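Local coordinates for Glyco_hydro_cc domain-containing protein (Pseudomonas viridiflava, PDB 6UAV) that probably hydrolyses internal beta-1,3-glucosidic bonds of beta-1,3-glucans, as a subgroup II endo-beta-1,3-glucanase of glycoside hydrolase family 128, at residues Tyr10-Leu21 with Leu239-Thr247. Sequence-based numbering, arbitrary orientation.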
ATOM      1  N   TYR A  10      -8.354   1.149   1.262  1.00 11.68           N
ATOM      2  CA  TYR A  10      -9.791   0.974   1.564  1.00 11.96           C
ATOM      3  C   TYR A  10     -10.520   0.658   0.276  1.00 11.88           C
ATOM      4  O   TYR A  10     -10.270   1.321  -0.706  1.00 12.66           O
ATOM      5  CB  TYR A  10     -10.418   2.217   2.206  1.00 11.69           C
ATOM      6  CG  TYR A  10     -11.854   2.089   2.638  1.00 12.01           C
ATOM      7  CD1 TYR A  10     -12.191   1.213   3.654  1.00 11.76           C
ATOM      8  CD2 TYR A  10     -12.854   2.858   2.081  1.00 12.45           C
ATOM      9  CE1 TYR A  10     -13.497   1.102   4.079  1.00 12.80           C
ATOM     10  CE2 TYR A  10     -14.179   2.710   2.456  1.00 12.55           C
ATOM     11  CZ  TYR A  10     -14.500   1.830   3.471  1.00 13.25           C
ATOM     12  OH  TYR A  10     -15.789   1.666   3.946  1.00 13.99           O
ATOM     13  N   ASP A  11     -11.488  -0.240   0.316  1.00 12.23           N
ATOM     14  CA  ASP A  11     -12.300  -0.531  -0.887  1.00 11.94           C
ATOM     15  C   ASP A  11     -13.386   0.549  -1.007  1.00 12.57           C
ATOM     16  O   ASP A  11     -14.575   0.278  -0.753  1.00 12.99           O
ATOM     17  CB  ASP A  11     -12.856  -1.946  -0.832  1.00 12.24           C
ATOM     18  CG  ASP A  11     -13.479  -2.387  -2.138  1.00 12.59           C
ATOM     19  OD1 ASP A  11     -13.126  -1.805  -3.199  1.00 12.48           O
ATOM     20  OD2 ASP A  11     -14.198  -3.386  -2.094  1.00 14.13           O
ATOM     21  N   VAL A  12     -13.000   1.720  -1.518  1.00 12.48           N
ATOM     22  CA  VAL A  12     -13.963   2.838  -1.684  1.00 13.20           C
ATOM     23  C   VAL A  12     -15.066   2.348  -2.635  1.00 14.05           C
ATOM     24  O   VAL A  12     -14.742   1.867  -3.763  1.00 13.34           O
ATOM     25  CB  VAL A  12     -13.280   4.069  -2.251  1.00 13.27           C
ATOM     26  CG1 VAL A  12     -14.301   5.146  -2.494  1.00 14.39           C
ATOM     27  CG2 VAL A  12     -12.170   4.558  -1.346  1.00 12.85           C
ATOM     28  N   ALA A  13     -16.327   2.412  -2.191  1.00 14.92           N
ATOM     29  CA  ALA A  13     -17.504   1.907  -2.953  1.00 16.27           C
ATOM     30  C   ALA A  13     -18.416   3.076  -3.380  1.00 17.74           C
ATOM     31  O   ALA A  13     -18.897   3.139  -4.560  1.00 20.55           O
ATOM     32  CB  ALA A  13     -18.207   0.864  -2.134  1.00 17.29           C
ATOM     33  N   SER A  14     -18.433   4.131  -2.607  1.00 16.69           N
ATOM     34  CA  SER A  14     -19.445   5.188  -2.734  1.00 16.24           C
ATOM     35  C   SER A  14     -18.814   6.404  -3.376  1.00 15.19           C
ATOM     36  O   SER A  14     -17.857   6.919  -2.834  1.00 14.52           O
ATOM     37  CB  SER A  14     -19.974   5.526  -1.409  1.00 16.73           C
ATOM     38  OG  SER A  14     -20.875   6.617  -1.520  1.00 17.58           O
ATOM     39  N   PRO A  15     -19.416   6.936  -4.453  1.00 14.93           N
ATOM     40  CA  PRO A  15     -19.014   8.241  -4.981  1.00 15.13           C
ATOM     41  C   PRO A  15     -19.058   9.316  -3.887  1.00 15.12           C
ATOM     42  O   PRO A  15     -18.196  10.157  -3.849  1.00 15.01           O
ATOM     43  CB  PRO A  15     -20.012   8.530  -6.110  1.00 15.78           C
ATOM     44  CG  PRO A  15     -20.471   7.160  -6.510  1.00 15.99           C
ATOM     45  CD  PRO A  15     -20.523   6.329  -5.238  1.00 15.82           C
ATOM     46  N   ALA A  16     -20.014   9.236  -2.955  1.00 15.51           N
ATOM     47  CA  ALA A  16     -20.085  10.226  -1.848  1.00 15.60           C
ATOM     48  C   ALA A  16     -18.783  10.188  -1.022  1.00 15.37           C
ATOM     49  O   ALA A  16     -18.313  11.234  -0.573  1.00 15.12           O
ATOM     50  CB  ALA A  16     -21.271   9.947  -1.006  1.00 16.03           C
ATOM     51  N   ASP A  17     -18.261   8.994  -0.761  1.00 15.12           N
ATOM     52  CA  ASP A  17     -16.978   8.857  -0.041  1.00 14.80           C
ATOM     53  C   ASP A  17     -15.852   9.479  -0.858  1.00 15.51           C
ATOM     54  O   ASP A  17     -14.983  10.084  -0.289  1.00 15.54           O
ATOM     55  CB  ASP A  17     -16.684   7.400   0.281  1.00 14.75           C
ATOM     56  CG  ASP A  17     -17.474   6.836   1.433  1.00 15.24           C
ATOM     57  OD1 ASP A  17     -17.993   7.639   2.299  1.00 16.37           O
ATOM     58  OD2 ASP A  17     -17.452   5.595   1.553  1.00 15.04           O
ATOM     59  N   LEU A  18     -15.841   9.339  -2.185  1.00 15.61           N
ATOM     60  CA  LEU A  18     -14.855  10.095  -3.017  1.00 15.77           C
ATOM     61  C   LEU A  18     -15.016  11.606  -2.900  1.00 15.48           C
ATOM     62  O   LEU A  18     -13.971  12.284  -2.866  1.00 15.31           O
ATOM     63  CB  LEU A  18     -14.955   9.661  -4.476  1.00 16.77           C
ATOM     64  CG  LEU A  18     -14.459   8.262  -4.744  1.00 16.74           C
ATOM     65  CD1 LEU A  18     -14.765   7.880  -6.183  1.00 17.64           C
ATOM     66  CD2 LEU A  18     -12.993   8.114  -4.408  1.00 17.02           C
ATOM     67  N   SER A  19     -16.228  12.166  -2.852  1.00 14.94           N
ATOM     68  CA  SER A  19     -16.413  13.628  -2.685  1.00 15.47           C
ATOM     69  C   SER A  19     -15.665  14.044  -1.413  1.00 15.92           C
ATOM     70  O   SER A  19     -14.860  15.028  -1.447  1.00 16.04           O
ATOM     71  CB  SER A  19     -17.868  14.016  -2.593  1.00 16.00           C
ATOM     72  OG  SER A  19     -18.545  13.917  -3.849  1.00 16.18           O
ATOM     73  N   ALA A  20     -15.862  13.280  -0.334  1.00 15.47           N
ATOM     74  CA  ALA A  20     -15.320  13.614   1.009  1.00 16.43           C
ATOM     75  C   ALA A  20     -13.779  13.527   0.957  1.00 16.24           C
ATOM     76  O   ALA A  20     -13.080  14.468   1.438  1.00 16.91           O
ATOM     77  CB  ALA A  20     -15.950  12.660   2.015  1.00 16.09           C
ATOM     78  N   LEU A  21     -13.261  12.452   0.362  1.00 15.91           N
ATOM     79  CA  LEU A  21     -11.802  12.143   0.389  1.00 16.03           C
ATOM     80  C   LEU A  21     -11.050  13.022  -0.602  1.00 16.43           C
ATOM     81  O   LEU A  21      -9.892  13.274  -0.361  1.00 14.98           O
ATOM     82  CB  LEU A  21     -11.549  10.682   0.061  1.00 15.41           C
ATOM     83  CG  LEU A  21     -12.004   9.702   1.137  1.00 16.11           C
ATOM     84  CD1 LEU A  21     -12.009   8.323   0.563  1.00 16.32           C
ATOM     85  CD2 LEU A  21     -11.174   9.808   2.415  1.00 16.49           C
ATOM     86  N   LEU A 239     -11.086   7.032   8.799  1.00 13.45           N
ATOM     87  CA  LEU A 239     -11.164   8.360   8.159  1.00 13.92           C
ATOM     88  C   LEU A 239     -12.612   8.749   7.812  1.00 13.94           C
ATOM     89  O   LEU A 239     -12.848   9.941   7.612  1.00 14.85           O
ATOM     90  CB  LEU A 239     -10.362   8.349   6.873  1.00 13.75           C
ATOM     91  CG  LEU A 239      -8.888   7.991   6.960  1.00 13.91           C
ATOM     92  CD1 LEU A 239      -8.339   7.900   5.564  1.00 14.18           C
ATOM     93  CD2 LEU A 239      -8.085   8.985   7.767  1.00 14.62           C
ATOM     94  N   LEU A 240     -13.531   7.793   7.807  1.00 15.21           N
ATOM     95  CA  LEU A 240     -14.937   7.970   7.336  1.00 15.75           C
ATOM     96  C   LEU A 240     -15.895   7.420   8.399  1.00 16.74           C
ATOM     97  O   LEU A 240     -15.542   6.477   9.143  1.00 16.22           O
ATOM     98  CB  LEU A 240     -15.156   7.244   6.006  1.00 15.86           C
ATOM     99  CG  LEU A 240     -14.416   7.845   4.816  1.00 15.88           C
ATOM    100  CD1 LEU A 240     -14.281   6.839   3.686  1.00 15.56           C
ATOM    101  CD2 LEU A 240     -15.044   9.177   4.353  1.00 17.41           C
ATOM    102  N   ASP A 241     -17.108   7.969   8.444  1.00 17.64           N
ATOM    103  CA  ASP A 241     -18.140   7.409   9.371  1.00 19.24           C
ATOM    104  C   ASP A 241     -19.384   7.140   8.515  1.00 18.53           C
ATOM    105  O   ASP A 241     -19.370   6.118   7.777  1.00 18.48           O
ATOM    106  CB  ASP A 241     -18.365   8.293  10.588  1.00 21.93           C
ATOM    107  CG  ASP A 241     -19.265   7.664  11.646  1.00 24.21           C
ATOM    108  OD1 ASP A 241     -19.680   6.478  11.496  1.00 26.50           O
ATOM    109  OD2 ASP A 241     -19.593   8.361  12.563  1.00 28.67           O
ATOM    110  N   ALA A 242     -20.401   8.002   8.566  1.00 18.94           N
ATOM    111  CA  ALA A 242     -21.582   7.855   7.686  1.00 19.04           C
ATOM    112  C   ALA A 242     -21.097   7.875   6.230  1.00 18.10           C
ATOM    113  O   ALA A 242     -20.090   8.495   5.936  1.00 18.13           O
ATOM    114  CB  ALA A 242     -22.585   8.978   7.949  1.00 19.87           C
ATOM    115  N   GLU A 243     -21.865   7.302   5.311  1.00 17.98           N
ATOM    116  CA  GLU A 243     -21.571   7.441   3.875  1.00 17.47           C
ATOM    117  C   GLU A 243     -21.356   8.915   3.508  1.00 17.25           C
ATOM    118  O   GLU A 243     -22.210   9.780   3.807  1.00 17.40           O
ATOM    119  CB  GLU A 243     -22.641   6.761   3.041  1.00 17.91           C
ATOM    120  CG  GLU A 243     -22.354   6.823   1.573  1.00 18.13           C
ATOM    121  CD  GLU A 243     -23.256   5.939   0.747  1.00 18.32           C
ATOM    122  OE1 GLU A 243     -24.192   5.357   1.317  1.00 19.94           O
ATOM    123  OE2 GLU A 243     -23.064   5.960  -0.467  1.00 18.04           O
ATOM    124  N   GLY A 244     -20.214   9.182   2.885  1.00 16.40           N
ATOM    125  CA  GLY A 244     -19.848  10.531   2.422  1.00 16.64           C
ATOM    126  C   GLY A 244     -19.456  11.495   3.550  1.00 17.21           C
ATOM    127  O   GLY A 244     -19.345  12.709   3.254  1.00 17.02           O
ATOM    128  N   ARG A 245     -19.190  11.005   4.761  1.00 17.92           N
ATOM    129  CA  ARG A 245     -18.800  11.895   5.880  1.00 19.43           C
ATOM    130  C   ARG A 245     -17.433  11.522   6.461  1.00 17.91           C
ATOM    131  O   ARG A 245     -17.269  10.371   6.872  1.00 16.39           O
ATOM    132  CB  ARG A 245     -19.814  11.859   7.028  1.00 23.06           C
ATOM    133  CG  ARG A 245     -19.570  13.009   7.996  1.00 27.55           C
ATOM    134  CD  ARG A 245     -20.790  13.647   8.677  1.00 32.90           C
ATOM    135  NE  ARG A 245     -21.654  14.383   7.747  1.00 36.91           N
ATOM    136  CZ  ARG A 245     -22.994  14.349   7.748  1.00 40.42           C
ATOM    137  NH1 ARG A 245     -23.667  13.617   8.631  1.00 43.01           N
ATOM    138  NH2 ARG A 245     -23.666  15.028   6.834  1.00 42.21           N
ATOM    139  N   LEU A 246     -16.517  12.490   6.529  1.00 17.06           N
ATOM    140  CA  LEU A 246     -15.220  12.331   7.246  1.00 16.85           C
ATOM    141  C   LEU A 246     -15.443  12.250   8.759  1.00 17.24           C
ATOM    142  O   LEU A 246     -16.370  12.906   9.293  1.00 17.76           O
ATOM    143  CB  LEU A 246     -14.285  13.488   6.921  1.00 17.27           C
ATOM    144  CG  LEU A 246     -13.938  13.587   5.431  1.00 16.76           C
ATOM    145  CD1 LEU A 246     -13.330  14.926   5.101  1.00 17.06           C
ATOM    146  CD2 LEU A 246     -13.034  12.462   5.012  1.00 16.29           C
ATOM    147  N   THR A 247     -14.591  11.487   9.417  1.00 16.73           N
ATOM    148  CA  THR A 247     -14.352  11.624  10.860  1.00 17.10           C
ATOM    149  C   THR A 247     -13.442  12.828  11.102  1.00 17.29           C
ATOM    150  O   THR A 247     -12.909  13.442  10.160  1.00 17.37           O
ATOM    151  CB  THR A 247     -13.681  10.381  11.435  1.00 16.84           C
ATOM    152  OG1 THR A 247     -12.418  10.226  10.773  1.00 16.17           O
ATOM    153  CG2 THR A 247     -14.524   9.133  11.278  1.00 16.41           C
TER
HETATM  154  O   HOH W   1     -19.518  13.533   0.655  1.00 24.90           O
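The first helix of the beta/alpha barrel, 15-22, meets the type II turn Ala242-Arg245 of the loop between the last strand, 220-225, and helix 248-255, at the seam where the first and last strands pair. The backbones come closest at Asp17 and Gly244, CA to CA 4.1 Å. Gly244 N donates to Asp17 OD1 at 2.8 Å (157° at the hydrogen), reaching the oxygen on its anti side and 35° out of the carboxylate plane. The other oxygen, OD2, forms a salt bridge with Arg229, which also binds Tyr10 OH and the carbonyls of Asp241 and Ala242. Gly244, with positive phi, lies against Ala16: its CA is 3.8 Å from Ala16 CB, and one water bridges Ala16 O and Gly244 O. The N-cap Ser14 OG weakly accepts from Ala16 N, capping the helix while donating to the anti lone pair of Glu243 OE2, 2.5 Å away; chi1 of -177° swings the Glu243 side chain away from its own N, and it stays stretched out to reach Ser14. Beside these polar bonds, Leu240 CD1 sits 3.9 Å from Asp17 CG and 4.1 Å from Leu21 CD1, the two leucines crossing at about a right angle. Leu246 CG packs 4.1 Å from Ala20 CB. Arg229 on Asp17 and Arg38 on Glu243 would favour ionised carboxylates, good acceptors for the two bonds that hold the turn to the helix.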